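Local structure of mandelate racemase / muconate lactonizing enzyme family protein (4DXK) at residues A275-D278 / L279-G283. The protein is a sodium-bound member of the mandelate racemase subgroup of the enolase superfamily, with a presumed lyase or racemase activity whose substrate is not established. Sequence-based numbering, arbitrary orientation.
Sequences AFRD and LLETG
Leu279, Leu280 and Glu281 donate their backbone N-H groups to the carbonyls of Ala275, Phe276 and Arg277, the i to i+4 pattern of an alpha-helix, whereas Thr282 N reaches Asp278 O only weakly, at 3.4 Å, and also bonds Leu279 O, i to i+3, at 3.1 Å. One turn apart, Arg277 and Glu281 form a salt bridge. With CG anti to the backbone N (chi1 162°), the Arg277 chain extends from CG to NE and crosses the Glu281 side chain obliquely, and its NE meets Glu281 OE2 at 2.8 Å in an almost straight bond (178°). The carboxylate oxygen lies in the guanidinium plane, at its edge, yet is itself approached from above the carboxylate, the two planes being 67° apart. A water closes a second path, donating to Glu281 OE2 at 2.7 Å and accepting from Arg277 NH2 at 3.2 Å. Other ends of this pair are held by neighbouring subunits: Ser252 of a second subunit bonds Arg277 NH2, Ser251 of that subunit bonds Glu281 OE1, and Trp311 of a third subunit makes a cation-pi contact with Arg277. Asp278 OD1 lies 4.5 Å from Glu281 OE1; this like-charge approach is probably eased by the salt bridge of Asp278 OD2 to Arg75. On the buried side, Leu279 CD2 approaches Phe276 CD1 obliquely at 4.1 Å, the two side chains pointing the same way. Thr282 OG1 donates to Leu279 O at 2.7 Å in the carbonyl plane, and Gly283 leaves helical angles with positive phi. This helix links parallel strands 264-266 and 287-290 in a beta-alpha-beta unit of the enolase-superfamily barrel, its apolar side against strand 287-290 and the flanking helices 253-259 and 297-310, its charged side at subunit interfaces.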
loop_
_atom_site.group_PDB
_atom_site.type_symbol
_atom_site.label_atom_id
_atom_site.label_comp_id
_atom_site.label_asym_id
_atom_site.label_seq_id
_atom_site.Cartn_x
_atom_site.Cartn_y
_atom_site.Cartn_z
ATOM N N ALA A 275 5.539 21.436 1.452
ATOM C CA ALA A 275 6.685 20.639 1.016
ATOM C C ALA A 275 7.142 19.689 2.115
ATOM O O ALA A 275 7.557 18.560 1.848
ATOM C CB ALA A 275 7.842 21.531 0.568
ATOM N N PHE A 276 7.062 20.152 3.357
ATOM C CA PHE A 276 7.478 19.328 4.485
ATOM C C PHE A 276 6.458 18.246 4.821
ATOM O O PHE A 276 6.844 17.152 5.233
ATOM C CB PHE A 276 7.895 20.198 5.680
ATOM C CG PHE A 276 9.206 20.876 5.441
ATOM C CD1 PHE A 276 10.388 20.246 5.771
ATOM C CD2 PHE A 276 9.268 22.102 4.793
ATOM C CE1 PHE A 276 11.615 20.846 5.504
ATOM C CE2 PHE A 276 10.498 22.707 4.522
ATOM C CZ PHE A 276 11.668 22.081 4.873
ATOM N N ARG A 277 5.175 18.513 4.587
ATOM C CA ARG A 277 4.195 17.427 4.616
ATOM C C ARG A 277 4.578 16.347 3.608
ATOM O O ARG A 277 4.593 15.156 3.929
ATOM C CB ARG A 277 2.791 17.946 4.307
ATOM C CG ARG A 277 1.807 16.843 3.893
ATOM C CD ARG A 277 0.400 17.384 3.661
ATOM N NE ARG A 277 -0.420 16.400 2.948
ATOM C CZ ARG A 277 -1.490 16.679 2.210
ATOM N NH1 ARG A 277 -1.935 17.914 2.097
ATOM N NH2 ARG A 277 -2.116 15.695 1.579
ATOM N N ASP A 278 4.890 16.762 2.385
ATOM C CA ASP A 278 5.274 15.811 1.350
ATOM C C ASP A 278 6.498 15.003 1.797
ATOM O O ASP A 278 6.562 13.789 1.593
ATOM C CB ASP A 278 5.585 16.540 0.031
ATOM C CG ASP A 278 4.347 17.131 -0.643
ATOM O OD1 ASP A 278 3.204 16.862 -0.217
ATOM O OD2 ASP A 278 4.550 17.867 -1.633
ATOM N N LEU A 279 7.477 15.667 2.409
ATOM C CA LEU A 279 8.669 14.984 2.888
ATOM C C LEU A 279 8.310 13.965 3.966
ATOM O O LEU A 279 8.738 12.809 3.925
ATOM C CB LEU A 279 9.674 16.003 3.422
ATOM C CG LEU A 279 10.934 15.450 4.077
ATOM C CD1 LEU A 279 11.774 14.691 3.070
ATOM C CD2 LEU A 279 11.722 16.561 4.735
ATOM N N LEU A 280 7.523 14.388 4.945
ATOM C CA LEU A 280 7.111 13.472 6.010
ATOM C C LEU A 280 6.319 12.274 5.478
ATOM O O LEU A 280 6.477 11.142 5.955
ATOM C CB LEU A 280 6.316 14.228 7.081
ATOM C CG LEU A 280 7.082 15.314 7.832
ATOM C CD1 LEU A 280 6.148 16.166 8.681
ATOM C CD2 LEU A 280 8.167 14.699 8.705
ATOM N N GLU A 281 5.487 12.508 4.474
ATOM C CA GLU A 281 4.668 11.450 3.885
ATOM C C GLU A 281 5.480 10.387 3.162
ATOM O O GLU A 281 4.962 9.296 2.890
ATOM C CB GLU A 281 3.606 12.021 2.926
ATOM C CG GLU A 281 2.438 12.721 3.613
ATOM C CD GLU A 281 1.345 13.174 2.645
ATOM O OE1 GLU A 281 1.517 13.047 1.413
ATOM O OE2 GLU A 281 0.300 13.652 3.122
ATOM N N THR A 282 6.743 10.665 2.847
ATOM C CA THR A 282 7.559 9.648 2.196
ATOM C C THR A 282 7.886 8.496 3.128
ATOM O O THR A 282 8.206 7.411 2.659
ATOM C CB THR A 282 8.908 10.183 1.693
ATOM O OG1 THR A 282 9.731 10.554 2.808
ATOM C CG2 THR A 282 8.724 11.349 0.726
ATOM N N GLY A 283 7.846 8.723 4.435
ATOM C CA GLY A 283 8.312 7.719 5.379
ATOM C C GLY A 283 9.828 7.648 5.489
ATOM O O GLY A 283 10.347 6.762 6.174
HETATM O O HOH W 1 -2.102 12.643 2.385
#